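Local coordinates for uncharacterized protein Atu1656 (Agrobacterium tumefaciens, PDB 2OJH) that is of unknown function but, as a putative TolB-family protein with a six-bladed beta-propeller, may, like TolB, take part in protein-protein interactions, at residues 18-23 and 37-42; 24-29 and 285-290; 44-49 and 57-62; 63-68 and 75-80. All blocks are in the same frame, centred on the assembly; numbering follows the deposited sequence. Where two conformers were deposited one is given.

From the N terminus, contact 1 closes the first hairpin of the beta-propeller, bringing residues 37-42 back against 18-23. Contact 2 continues along the same strand, 22-28, pairing its remainder, from Ile24 on, with residues 285-290 near the C terminus; the segments alternate (18-23, 24-29, 37-42, 285-290), so the contacts cross, and they build one three-stranded sheet. Contacts 3 and 4 follow in series, both within the long span that contact 2 encloses. Contact 3 joins the first two strands of the next sheet and contact 4 its last two, with Leu58 O and Tyr65 N, 2.8 Å apart, linking them. Trp38 and Pro47 tie the two sheets together: Trp38 packs on Phe44 and Pro75, while Pro47 packs on Ala287.

Contact 1. Residues 18-23 and 37-42; sequences GSMRSS and VWQTPE
The flat amide of Gln39 meets Ser23 through NE2, which donates to Ser23 OG over 3.0 Å, with the oxygen lying 18° out of the amide plane; the other end of the amide, OE1, lies beside Met20 CG. The second flat group, the Trp38 ring, has Thr40 CB 3.3 Å above one face and offset toward the rim, and Phe44 is edge-to-face with it. These residues belong to the beta hairpin of strands 22-28 and 33-40, part of a propeller blade. Its register is broken by a classic beta bulge, since Arg21 and Ser22 both face Thr40. The evidence is that Thr40 O accepts two amides: Ser22 N nearly straight on at 2.9 Å, and Arg21 N with a C=O...N angle of 134°. Thr40 CG2 packs against Ser22 CB at 3.9 Å. Past the strand, Pro41 lies alongside the selenomethionine Met20, whose bends at chi2 and chi3 bring CE to 3.8 Å from Pro41 CD. Arg21 leaves the hairpin, its guanidinium forming a salt bridge with Asp246, and Ser23 OG also bonds Glu25. Ser22 OG is held between two partners: it is hydrogen-bonded with Phe44 N, and it donates to Glu42 O over 2.7 Å, in the carbonyl plane and on a lone pair.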
loop_
_atom_site.group_PDB
_atom_site.type_symbol
_atom_site.label_atom_id
_atom_site.label_comp_id
_atom_site.label_asym_id
_atom_site.label_seq_id
_atom_site.Cartn_x
_atom_site.Cartn_y
_atom_site.Cartn_z
ATOM N N GLY A 18 -0.047 4.911 28.916
ATOM C CA GLY A 18 0.528 3.998 27.876
ATOM C C GLY A 18 1.565 4.794 27.113
ATOM O O GLY A 18 1.330 5.973 26.809
ATOM N N SER A 19 2.718 4.194 26.814
ATOM C CA SER A 19 3.724 4.908 26.012
ATOM C C SER A 19 3.344 4.860 24.528
ATOM O O SER A 19 2.528 4.039 24.116
ATOM C CB SER A 19 5.134 4.368 26.266
ATOM O OG SER A 19 5.218 3.026 25.837
HETATM N N MSE A 20 3.907 5.758 23.724
HETATM C CA MSE A 20 3.519 5.802 22.313
HETATM C C MSE A 20 3.960 4.542 21.582
HETATM O O MSE A 20 5.043 4.012 21.830
HETATM C CB MSE A 20 4.036 7.060 21.614
HETATM C CG MSE A 20 3.536 8.351 22.232
HETATM SE SE MSE A 20 1.586 8.500 22.350
HETATM C CE MSE A 20 1.250 7.917 24.191
ATOM N N ARG A 21 3.093 4.064 20.702
ATOM C CA ARG A 21 3.399 2.908 19.862
ATOM C C ARG A 21 3.498 3.254 18.388
ATOM O O ARG A 21 4.349 2.714 17.690
ATOM C CB ARG A 21 2.335 1.812 20.042
ATOM C CG ARG A 21 2.545 0.589 19.164
ATOM C CD ARG A 21 3.736 -0.245 19.612
ATOM N NE ARG A 21 3.672 -1.576 19.008
ATOM C CZ ARG A 21 4.592 -2.088 18.196
ATOM N NH1 ARG A 21 5.685 -1.391 17.898
ATOM N NH2 ARG A 21 4.413 -3.315 17.691
ATOM N N SER A 22 2.593 4.114 17.909
ATOM C CA SER A 22 2.576 4.522 16.519
ATOM C C SER A 22 2.667 6.038 16.441
ATOM O O SER A 22 2.073 6.736 17.264
ATOM C CB SER A 22 1.277 4.097 15.805
ATOM O OG SER A 22 0.917 2.756 16.092
ATOM N N SER A 23 3.415 6.505 15.436
ATOM C CA SER A 23 3.542 7.914 15.074
ATOM C C SER A 23 3.191 8.033 13.598
ATOM O O SER A 23 3.933 7.576 12.728
ATOM C CB SER A 23 4.971 8.409 15.324
ATOM O OG SER A 23 5.081 9.810 15.106
ATOM N N VAL A 37 1.666 13.905 12.522
ATOM C CA VAL A 37 0.230 14.135 12.508
ATOM C C VAL A 37 -0.410 13.698 13.819
ATOM O O VAL A 37 -1.242 14.410 14.370
ATOM C CB VAL A 37 -0.432 13.366 11.350
ATOM C CG1 VAL A 37 -1.926 13.672 11.299
ATOM C CG2 VAL A 37 0.208 13.783 10.055
ATOM N N TRP A 38 -0.032 12.522 14.311
ATOM C CA TRP A 38 -0.675 11.951 15.499
ATOM C C TRP A 38 0.162 10.803 16.044
ATOM O O TRP A 38 0.650 9.982 15.261
ATOM C CB TRP A 38 -2.050 11.404 15.106
ATOM C CG TRP A 38 -2.918 11.055 16.255
ATOM C CD1 TRP A 38 -3.353 11.896 17.245
ATOM C CD2 TRP A 38 -3.493 9.781 16.520
ATOM N NE1 TRP A 38 -4.154 11.200 18.128
ATOM C CE2 TRP A 38 -4.264 9.904 17.701
ATOM C CE3 TRP A 38 -3.444 8.547 15.870
ATOM C CZ2 TRP A 38 -4.981 8.837 18.249
ATOM C CZ3 TRP A 38 -4.176 7.461 16.418
ATOM C CH2 TRP A 38 -4.915 7.620 17.609
ATOM N N GLN A 39 0.328 10.757 17.370
ATOM C CA GLN A 39 0.960 9.622 18.044
ATOM C C GLN A 39 -0.051 8.950 18.928
ATOM O O GLN A 39 -0.947 9.616 19.475
ATOM C CB GLN A 39 2.186 10.048 18.847
ATOM C CG GLN A 39 3.236 10.732 17.955
ATOM C CD GLN A 39 4.561 10.886 18.624
ATOM O OE1 GLN A 39 4.639 10.980 19.856
ATOM N NE2 GLN A 39 5.630 10.947 17.816
ATOM N N THR A 40 0.078 7.632 19.081
ATOM C CA THR A 40 -0.876 6.852 19.876
ATOM C C THR A 40 -0.201 5.633 20.488
ATOM O O THR A 40 0.741 5.103 19.904
ATOM C CB THR A 40 -2.111 6.421 19.023
ATOM O OG1 THR A 40 -2.980 5.561 19.781
ATOM C CG2 THR A 40 -1.682 5.725 17.759
ATOM N N PRO A 41 -0.669 5.202 21.673
ATOM C CA PRO A 41 -0.234 3.903 22.213
ATOM C C PRO A 41 -0.868 2.697 21.490
ATOM O O PRO A 41 -0.477 1.568 21.732
ATOM C CB PRO A 41 -0.681 3.970 23.677
ATOM C CG PRO A 41 -1.899 4.831 23.631
ATOM C CD PRO A 41 -1.599 5.882 22.592
ATOM N N GLU A 42 -1.825 2.959 20.607
ATOM C CA GLU A 42 -2.427 1.914 19.790
ATOM C C GLU A 42 -1.552 1.591 18.579
ATOM O O GLU A 42 -0.587 2.311 18.287
ATOM C CB GLU A 42 -3.831 2.334 19.338
ATOM C CG GLU A 42 -4.736 2.801 20.486
ATOM C CD GLU A 42 -5.136 1.681 21.435
ATOM O OE1 GLU A 42 -5.187 0.508 21.009
ATOM O OE2 GLU A 42 -5.409 1.974 22.616
#

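Contact 2. Residues 24-29 and 285-290; sequences IEIFNI and EFAYVR
Glu25 reaches across to Tyr288 with its CB and to Arg290 with its carboxylate. Its CB sits over the face of the Tyr288 ring, 3.8 Å from the centroid, a CH-pi contact. With CG beside the backbone N (chi1 -65°) and the chain extended beyond it, CG makes no close contact across the pair and only carries the carboxylate onward to Arg290, the carboxylate and guanidinium planes being nearly coplanar. OE1 accepts from Arg290 NE over 2.9 Å, a salt bridge that meets the carboxylate on its syn side, with OE1 in the guanidinium plane. Tyr288 OH lies 2.7 Å from the same OE1, a weak bond at most, since its proton has another acceptor within reach. OE2 turns to Ser23 OG and has only a weak bond to Arg290 NE.

On the same face, Phe27 CB covers one face of the Phe286 ring, 4.2 Å from its centroid, while the two rings meet obliquely with planes at 42°. Ile29 CG2 touches that Phe286 ring at the edge. The opposite face carries Ile26 beside Ala287, and Asn28, whose ND2 donates to Glu285 OE2 over 3.0 Å while its OD1 accepts from the backbone N of Arg30.

Antiparallel pairs run from Ile24-Val289 to Asn28-Glu285, so the N-terminal strand joins the C-terminal one in the manner of the Velcro closure of beta-propellers. Because Glu25 is buried, its pairing with Arg290 probably favours the ionised carboxylate and offsets the cost of placing that charge within the closure.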
loop_
_atom_site.group_PDB
_atom_site.type_symbol
_atom_site.label_atom_id
_atom_site.label_comp_id
_atom_site.label_asym_id
_atom_site.label_seq_id
_atom_site.Cartn_x
_atom_site.Cartn_y
_atom_site.Cartn_z
ATOM N N ILE A 24 2.019 8.600 13.332
ATOM C CA ILE A 24 1.559 8.839 11.973
ATOM C C ILE A 24 2.238 10.145 11.502
ATOM O O ILE A 24 2.090 11.206 12.129
ATOM C CB ILE A 24 -0.008 8.917 11.884
ATOM C CG1 ILE A 24 -0.679 7.586 12.305
ATOM C CG2 ILE A 24 -0.428 9.162 10.443
ATOM C CD1 ILE A 24 -0.615 7.232 13.740
ATOM N N GLU A 25 3.013 10.037 10.430
ATOM C CA GLU A 25 3.900 11.116 9.996
ATOM C C GLU A 25 3.807 11.392 8.498
ATOM O O GLU A 25 3.361 10.546 7.740
ATOM C CB GLU A 25 5.327 10.759 10.393
ATOM C CG GLU A 25 5.519 10.685 11.919
ATOM C CD GLU A 25 6.930 10.315 12.361
ATOM O OE1 GLU A 25 7.837 10.234 11.516
ATOM O OE2 GLU A 25 7.128 10.109 13.587
ATOM N N ILE A 26 4.257 12.572 8.070
ATOM C CA ILE A 26 4.286 12.924 6.653
ATOM C C ILE A 26 5.668 13.437 6.330
ATOM O O ILE A 26 6.266 14.132 7.150
ATOM C CB ILE A 26 3.262 14.033 6.396
ATOM C CG1 ILE A 26 1.845 13.443 6.434
ATOM C CG2 ILE A 26 3.579 14.770 5.093
ATOM C CD1 ILE A 26 0.766 14.556 6.614
ATOM N N PHE A 27 6.208 13.046 5.177
ATOM C CA PHE A 27 7.513 13.525 4.749
ATOM C C PHE A 27 7.298 14.192 3.398
ATOM O O PHE A 27 6.624 13.636 2.501
ATOM C CB PHE A 27 8.475 12.365 4.596
ATOM C CG PHE A 27 9.888 12.767 4.257
ATOM C CD1 PHE A 27 10.752 13.189 5.242
ATOM C CD2 PHE A 27 10.358 12.676 2.939
ATOM C CE1 PHE A 27 12.085 13.570 4.937
ATOM C CE2 PHE A 27 11.649 13.027 2.617
ATOM C CZ PHE A 27 12.535 13.473 3.623
ATOM N N ASN A 28 7.866 15.385 3.268
ATOM C CA ASN A 28 7.786 16.137 2.033
ATOM C C ASN A 28 9.089 15.888 1.289
ATOM O O ASN A 28 10.159 16.234 1.773
ATOM C CB ASN A 28 7.551 17.628 2.323
ATOM C CG ASN A 28 7.441 18.469 1.046
ATOM O OD1 ASN A 28 8.294 18.385 0.167
ATOM N ND2 ASN A 28 6.389 19.295 0.952
ATOM N N ILE A 29 9.005 15.264 0.114
ATOM C CA ILE A 29 10.211 14.950 -0.635
ATOM C C ILE A 29 10.846 16.143 -1.359
ATOM O O ILE A 29 11.995 16.060 -1.787
ATOM C CB ILE A 29 9.999 13.780 -1.644
ATOM C CG1 ILE A 29 9.028 14.177 -2.774
ATOM C CG2 ILE A 29 9.557 12.484 -0.918
ATOM C CD1 ILE A 29 9.248 13.322 -4.105
ATOM N N GLU A 285 4.491 14.837 -1.083
ATOM C CA GLU A 285 4.556 14.323 0.287
ATOM C C GLU A 285 3.951 12.944 0.343
ATOM O O GLU A 285 3.040 12.631 -0.434
ATOM C CB GLU A 285 3.775 15.225 1.258
ATOM C CG GLU A 285 4.229 16.652 1.240
ATOM C CD GLU A 285 3.487 17.556 2.214
ATOM O OE1 GLU A 285 2.261 17.423 2.378
ATOM O OE2 GLU A 285 4.159 18.438 2.770
ATOM N N PHE A 286 4.462 12.117 1.246
ATOM C CA PHE A 286 3.785 10.848 1.521
ATOM C C PHE A 286 3.566 10.638 3.027
ATOM O O PHE A 286 4.341 11.161 3.855
ATOM C CB PHE A 286 4.561 9.688 0.869
ATOM C CG PHE A 286 5.944 9.513 1.412
ATOM C CD1 PHE A 286 6.124 8.796 2.578
ATOM C CD2 PHE A 286 7.061 10.035 0.740
ATOM C CE1 PHE A 286 7.374 8.618 3.121
ATOM C CE2 PHE A 286 8.348 9.858 1.267
ATOM C CZ PHE A 286 8.513 9.152 2.449
ATOM N N ALA A 287 2.520 9.872 3.380
ATOM C CA ALA A 287 2.232 9.495 4.755
ATOM C C ALA A 287 2.852 8.116 5.054
ATOM O O ALA A 287 3.002 7.287 4.149
ATOM C CB ALA A 287 0.681 9.475 5.000
ATOM N N TYR A 288 3.238 7.911 6.313
ATOM C CA TYR A 288 3.862 6.663 6.776
ATOM C C TYR A 288 3.701 6.549 8.305
ATOM O O TYR A 288 3.344 7.534 8.975
ATOM C CB TYR A 288 5.344 6.596 6.348
ATOM C CG TYR A 288 6.202 7.643 7.018
ATOM C CD1 TYR A 288 6.229 8.962 6.544
ATOM C CD2 TYR A 288 6.974 7.322 8.154
ATOM C CE1 TYR A 288 6.996 9.947 7.197
ATOM C CE2 TYR A 288 7.733 8.290 8.806
ATOM C CZ TYR A 288 7.753 9.590 8.305
ATOM O OH TYR A 288 8.469 10.547 8.948
ATOM N N VAL A 289 3.932 5.357 8.861
ATOM C CA VAL A 289 3.893 5.176 10.312
ATOM C C VAL A 289 5.253 4.736 10.779
ATOM O O VAL A 289 5.797 3.774 10.257
ATOM C CB VAL A 289 2.847 4.131 10.783
ATOM C CG1 VAL A 289 2.628 4.211 12.323
ATOM C CG2 VAL A 289 1.496 4.331 10.043
ATOM N N ARG A 290 5.779 5.456 11.764
ATOM C CA ARG A 290 6.997 5.097 12.461
ATOM C C ARG A 290 6.517 4.435 13.758
ATOM O O ARG A 290 5.527 4.864 14.352
ATOM C CB ARG A 290 7.802 6.387 12.745
ATOM C CG ARG A 290 8.999 6.271 13.692
ATOM C CD ARG A 290 9.522 7.690 14.098
ATOM N NE ARG A 290 9.763 8.496 12.906
ATOM C CZ ARG A 290 10.896 8.492 12.214
ATOM N NH1 ARG A 290 11.929 7.749 12.611
ATOM N NH2 ARG A 290 11.009 9.247 11.124
#

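Contact 3. Residues 44-49 and 57-62; sequences FEAPNW and LLNSEG
Phe44 comes first, laying its ring over Ser60: Ser60 CB stands 3.6 Å from the ring centroid and 6° off the normal, a CH-pi contact almost exactly over the centre, while Leu58 CB meets the ring at its edge. Glu45 follows with a hydrogen-bonded pair to Asn59, its N donating to Asn59 O over 2.8 Å. The Glu45 side chain reaches away to Arg245, and its OE2 accepts from a water that in turn takes the N-H of Glu61. Leu58 CD1 is pressed to 3.3 Å from Glu45 O. Ala46 then takes a left-handed backbone conformation (phi 58°, psi 64°), and here the register slips by one residue, a beta bulge. Pro47 follows, resting its CB on both methyls of Leu58, CD2 at 3.8 Å. Pairing resumes at Asn48, whose N donates to Leu57 O over 2.8 Å; its OD1 lies alongside Leu57 CD2 at 3.5 Å and bonds His90, which also binds Asn59 OD1. An antiparallel hairpin whose first strand begins a four-stranded sheet is characteristic of the inner side of a propeller blade, and both segments lie in a WD40-like beta-propeller repeat.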
loop_
_atom_site.group_PDB
_atom_site.type_symbol
_atom_site.label_atom_id
_atom_site.label_comp_id
_atom_site.label_asym_id
_atom_site.label_seq_id
_atom_site.Cartn_x
_atom_site.Cartn_y
_atom_site.Cartn_z
ATOM N N PHE A 44 -1.516 1.577 14.765
ATOM C CA PHE A 44 -2.198 2.104 13.593
ATOM C C PHE A 44 -1.282 1.852 12.421
ATOM O O PHE A 44 -0.052 1.905 12.575
ATOM C CB PHE A 44 -2.477 3.600 13.730
ATOM C CG PHE A 44 -3.801 3.902 14.338
ATOM C CD1 PHE A 44 -4.056 3.601 15.677
ATOM C CD2 PHE A 44 -4.817 4.441 13.556
ATOM C CE1 PHE A 44 -5.291 3.873 16.248
ATOM C CE2 PHE A 44 -6.068 4.708 14.123
ATOM C CZ PHE A 44 -6.300 4.419 15.461
ATOM N N GLU A 45 -1.871 1.578 11.255
ATOM C CA GLU A 45 -1.093 1.053 10.131
ATOM C C GLU A 45 -1.454 1.630 8.783
ATOM O O GLU A 45 -2.601 1.981 8.543
ATOM C CB GLU A 45 -1.237 -0.491 10.088
ATOM C CG GLU A 45 -0.725 -1.150 11.393
ATOM C CD GLU A 45 -0.688 -2.649 11.358
ATOM O OE1 GLU A 45 0.298 -3.195 10.817
ATOM O OE2 GLU A 45 -1.612 -3.291 11.930
ATOM N N ALA A 46 -0.462 1.706 7.896
ATOM C CA ALA A 46 -0.741 1.751 6.433
ATOM C C ALA A 46 -1.639 2.890 5.926
ATOM O O ALA A 46 -2.760 2.673 5.402
ATOM C CB ALA A 46 -1.261 0.353 5.945
ATOM N N PRO A 47 -1.153 4.136 6.067
ATOM C CA PRO A 47 -1.994 5.273 5.669
ATOM C C PRO A 47 -2.168 5.407 4.137
ATOM O O PRO A 47 -1.196 5.233 3.376
ATOM C CB PRO A 47 -1.222 6.476 6.241
ATOM C CG PRO A 47 0.218 6.035 6.244
ATOM C CD PRO A 47 0.159 4.560 6.596
ATOM N N ASN A 48 -3.407 5.687 3.719
ATOM C CA ASN A 48 -3.711 6.303 2.416
ATOM C C ASN A 48 -3.936 7.800 2.631
ATOM O O ASN A 48 -4.247 8.241 3.740
ATOM C CB ASN A 48 -5.068 5.814 1.847
ATOM C CG ASN A 48 -5.171 4.315 1.705
ATOM O OD1 ASN A 48 -6.110 3.717 2.217
ATOM N ND2 ASN A 48 -4.219 3.691 1.012
ATOM N N TRP A 49 -3.825 8.577 1.553
ATOM C CA TRP A 49 -4.062 10.003 1.623
ATOM C C TRP A 49 -5.200 10.316 0.693
ATOM O O TRP A 49 -5.137 9.954 -0.485
ATOM C CB TRP A 49 -2.802 10.738 1.165
ATOM C CG TRP A 49 -2.676 12.187 1.617
ATOM C CD1 TRP A 49 -3.652 13.173 1.607
ATOM C CD2 TRP A 49 -1.477 12.813 2.095
ATOM N NE1 TRP A 49 -3.109 14.373 2.045
ATOM C CE2 TRP A 49 -1.778 14.173 2.345
ATOM C CE3 TRP A 49 -0.158 12.353 2.304
ATOM C CZ2 TRP A 49 -0.811 15.082 2.831
ATOM C CZ3 TRP A 49 0.794 13.251 2.790
ATOM C CH2 TRP A 49 0.461 14.601 3.041
ATOM N N LEU A 57 -6.333 7.822 5.654
ATOM C CA LEU A 57 -7.093 6.613 5.954
ATOM C C LEU A 57 -6.148 5.521 6.480
ATOM O O LEU A 57 -5.203 5.077 5.779
ATOM C CB LEU A 57 -7.896 6.154 4.732
ATOM C CG LEU A 57 -8.883 4.995 4.942
ATOM C CD1 LEU A 57 -10.108 5.451 5.733
ATOM C CD2 LEU A 57 -9.271 4.417 3.578
ATOM N N LEU A 58 -6.371 5.130 7.731
ATOM C CA LEU A 58 -5.518 4.151 8.419
ATOM C C LEU A 58 -6.342 2.947 8.889
ATOM O O LEU A 58 -7.546 3.057 9.123
ATOM C CB LEU A 58 -4.904 4.765 9.688
ATOM C CG LEU A 58 -3.735 5.769 9.714
ATOM C CD1 LEU A 58 -2.371 5.159 9.572
ATOM C CD2 LEU A 58 -3.930 6.989 8.790
ATOM N N ASN A 59 -5.686 1.810 9.094
ATOM C CA ASN A 59 -6.362 0.746 9.845
ATOM C C ASN A 59 -5.735 0.503 11.208
ATOM O O ASN A 59 -4.523 0.713 11.423
ATOM C CB ASN A 59 -6.456 -0.568 9.042
ATOM C CG ASN A 59 -5.098 -1.090 8.647
ATOM O OD1 ASN A 59 -4.449 -0.532 7.774
ATOM N ND2 ASN A 59 -4.659 -2.148 9.301
ATOM N N SER A 60 -6.568 0.001 12.107
ATOM C CA SER A 60 -6.113 -0.406 13.416
ATOM C C SER A 60 -7.033 -1.493 13.966
ATOM O O SER A 60 -8.253 -1.289 14.115
ATOM C CB SER A 60 -6.082 0.796 14.361
ATOM O OG SER A 60 -5.656 0.409 15.662
ATOM N N GLU A 61 -6.427 -2.637 14.270
ATOM C CA GLU A 61 -7.122 -3.759 14.914
ATOM C C GLU A 61 -8.379 -4.174 14.143
ATOM O O GLU A 61 -9.429 -4.435 14.736
ATOM C CB GLU A 61 -7.445 -3.429 16.381
ATOM C CG GLU A 61 -6.239 -2.974 17.203
ATOM C CD GLU A 61 -5.231 -4.091 17.473
ATOM O OE1 GLU A 61 -5.609 -5.282 17.369
ATOM O OE2 GLU A 61 -4.055 -3.786 17.801
ATOM N N GLY A 62 -8.255 -4.204 12.817
ATOM C CA GLY A 62 -9.324 -4.659 11.926
ATOM C C GLY A 62 -10.343 -3.626 11.471
ATOM O O GLY A 62 -11.227 -3.939 10.656
HETATM O O HOH W 1 -3.578 -2.583 14.174
#

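Contact 4. Residues 63-68 and 75-80; sequences LLYRLS and PEKVDT
Val78 and Arg66 pack closely: Val78 CG2 sits over the centre of one guanidinium face, 3.7 Å above the plane. The guanidinium is pinned from several directions, by Tyr99 at NE and Ser117 at NH1, where a water also binds. In the buried part Val78 CB meets Leu64 CB at 3.9 Å, and Thr80 CG2 touches Leu64 CD1, their side chains crossing at about a right angle. A water links Leu64 N with Val78 O and Thr80 OG1, which also bonds Ala83 O. Beside Leu67 CD1, Pro75 wedges its CB against Tyr65 CD2 at 3.6 Å. Backbone bonds fix the register: Val78 N donates to Leu64 O over 2.8 Å, and Arg66 with Glu76 is a hydrogen-bonded pair.

Glu76 and Lys77, by contrast, are exposed, and they point to opposite faces of the sheet. Glu76 OE1 reaches Arg66 NH2 at 3.0 Å in a salt bridge whose hydrogen bond is weak, the two flat groups being turned 80° apart. Lys77 CD lies 3.8 Å from Leu63 CD1, and beyond it the bent chain leads away. Strand 76-77 is the outermost strand of its four-stranded antiparallel sheet, the outer hairpin of a blade in a beta-propeller.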
loop_
_atom_site.group_PDB
_atom_site.type_symbol
_atom_site.label_atom_id
_atom_site.label_comp_id
_atom_site.label_asym_id
_atom_site.label_seq_id
_atom_site.Cartn_x
_atom_site.Cartn_y
_atom_site.Cartn_z
ATOM N N LEU A 63 -10.230 -2.405 11.988
ATOM C CA LEU A 63 -11.157 -1.323 11.674
ATOM C C LEU A 63 -10.480 -0.221 10.889
ATOM O O LEU A 63 -9.251 -0.068 10.959
ATOM C CB LEU A 63 -11.750 -0.749 12.954
ATOM C CG LEU A 63 -12.614 -1.719 13.797
ATOM C CD1 LEU A 63 -13.097 -0.988 15.042
ATOM C CD2 LEU A 63 -13.823 -2.251 13.017
ATOM N N LEU A 64 -11.266 0.541 10.128
ATOM C CA LEU A 64 -10.701 1.661 9.363
ATOM C C LEU A 64 -11.020 2.994 10.032
ATOM O O LEU A 64 -12.128 3.181 10.549
ATOM C CB LEU A 64 -11.282 1.717 7.950
ATOM C CG LEU A 64 -10.748 0.856 6.825
ATOM C CD1 LEU A 64 -11.469 1.353 5.586
ATOM C CD2 LEU A 64 -9.249 1.047 6.671
ATOM N N TYR A 65 -10.072 3.933 9.955
ATOM C CA TYR A 65 -10.240 5.263 10.546
ATOM C C TYR A 65 -9.788 6.402 9.631
ATOM O O TYR A 65 -8.748 6.300 8.968
ATOM C CB TYR A 65 -9.431 5.365 11.846
ATOM C CG TYR A 65 -9.846 4.409 12.925
ATOM C CD1 TYR A 65 -9.342 3.116 12.966
ATOM C CD2 TYR A 65 -10.716 4.810 13.933
ATOM C CE1 TYR A 65 -9.729 2.217 13.976
ATOM C CE2 TYR A 65 -11.089 3.927 14.956
ATOM C CZ TYR A 65 -10.592 2.633 14.957
ATOM O OH TYR A 65 -10.951 1.745 15.947
ATOM N N ARG A 66 -10.541 7.503 9.636
ATOM C CA ARG A 66 -10.089 8.744 8.993
ATOM C C ARG A 66 -9.427 9.669 10.033
ATOM O O ARG A 66 -9.968 9.872 11.124
ATOM C CB ARG A 66 -11.264 9.484 8.334
ATOM C CG ARG A 66 -11.988 8.706 7.248
ATOM C CD ARG A 66 -13.133 9.516 6.645
ATOM N NE ARG A 66 -14.183 8.623 6.136
ATOM C CZ ARG A 66 -15.251 8.217 6.844
ATOM N NH1 ARG A 66 -16.159 7.408 6.291
ATOM N NH2 ARG A 66 -15.415 8.605 8.111
ATOM N N LEU A 67 -8.258 10.213 9.691
ATOM C CA LEU A 67 -7.580 11.211 10.525
ATOM C C LEU A 67 -7.426 12.498 9.723
ATOM O O LEU A 67 -6.675 12.521 8.735
ATOM C CB LEU A 67 -6.205 10.718 10.948
ATOM C CG LEU A 67 -6.089 9.641 12.028
ATOM C CD1 LEU A 67 -6.645 8.259 11.606
ATOM C CD2 LEU A 67 -4.612 9.522 12.349
ATOM N N SER A 68 -8.156 13.538 10.127
ATOM C CA SER A 68 -8.127 14.821 9.429
ATOM C C SER A 68 -6.776 15.513 9.554
ATOM O O SER A 68 -6.188 15.548 10.625
ATOM C CB SER A 68 -9.223 15.743 9.948
ATOM O OG SER A 68 -9.241 16.929 9.186
ATOM N N PRO A 75 -8.643 9.866 15.339
ATOM C CA PRO A 75 -9.194 8.900 14.398
ATOM C C PRO A 75 -10.702 8.827 14.484
ATOM O O PRO A 75 -11.260 8.731 15.571
ATOM C CB PRO A 75 -8.591 7.574 14.867
ATOM C CG PRO A 75 -7.343 7.963 15.531
ATOM C CD PRO A 75 -7.698 9.232 16.265
ATOM N N GLU A 76 -11.344 8.883 13.331
ATOM C CA GLU A 76 -12.783 8.768 13.212
ATOM C C GLU A 76 -13.091 7.420 12.536
ATOM O O GLU A 76 -12.645 7.168 11.415
ATOM C CB GLU A 76 -13.294 9.919 12.362
ATOM C CG GLU A 76 -14.758 9.802 11.979
ATOM C CD GLU A 76 -15.175 10.787 10.882
ATOM O OE1 GLU A 76 -14.466 10.904 9.845
ATOM O OE2 GLU A 76 -16.230 11.435 11.059
ATOM N N LYS A 77 -13.835 6.552 13.223
ATOM C CA LYS A 77 -14.079 5.198 12.713
ATOM C C LYS A 77 -14.978 5.225 11.484
ATOM O O LYS A 77 -16.027 5.893 11.487
ATOM C CB LYS A 77 -14.690 4.289 13.796
ATOM C CG LYS A 77 -14.652 2.779 13.442
ATOM C CD LYS A 77 -15.464 1.953 14.424
ATOM C CE LYS A 77 -16.972 2.210 14.282
ATOM N NZ LYS A 77 -17.636 1.323 13.270
ATOM N N VAL A 78 -14.562 4.486 10.457
ATOM C CA VAL A 78 -15.327 4.294 9.220
ATOM C C VAL A 78 -16.288 3.111 9.389
ATOM O O VAL A 78 -15.881 2.025 9.839
ATOM C CB VAL A 78 -14.365 4.034 8.020
ATOM C CG1 VAL A 78 -15.126 3.782 6.713
ATOM C CG2 VAL A 78 -13.427 5.200 7.863
ATOM N N ASP A 79 -17.557 3.326 9.052
ATOM C CA ASP A 79 -18.545 2.245 8.959
ATOM C C ASP A 79 -18.181 1.351 7.760
ATOM O O ASP A 79 -18.418 1.730 6.607
ATOM C CB ASP A 79 -19.948 2.845 8.780
ATOM C CG ASP A 79 -21.062 1.788 8.744
ATOM O OD1 ASP A 79 -20.777 0.585 8.920
ATOM O OD2 ASP A 79 -22.247 2.176 8.537
ATOM N N THR A 80 -17.596 0.185 8.042
ATOM C CA THR A 80 -17.252 -0.827 7.038
ATOM C C THR A 80 -18.267 -1.988 7.113
ATOM O O THR A 80 -18.033 -3.067 6.584
ATOM C CB THR A 80 -15.809 -1.371 7.234
ATOM O OG1 THR A 80 -15.613 -1.709 8.613
ATOM C CG2 THR A 80 -14.753 -0.328 6.832
HETATM O O HOH W 2 -14.003 0.220 10.120
HETATM O O HOH W 3 -18.411 6.232 7.904
#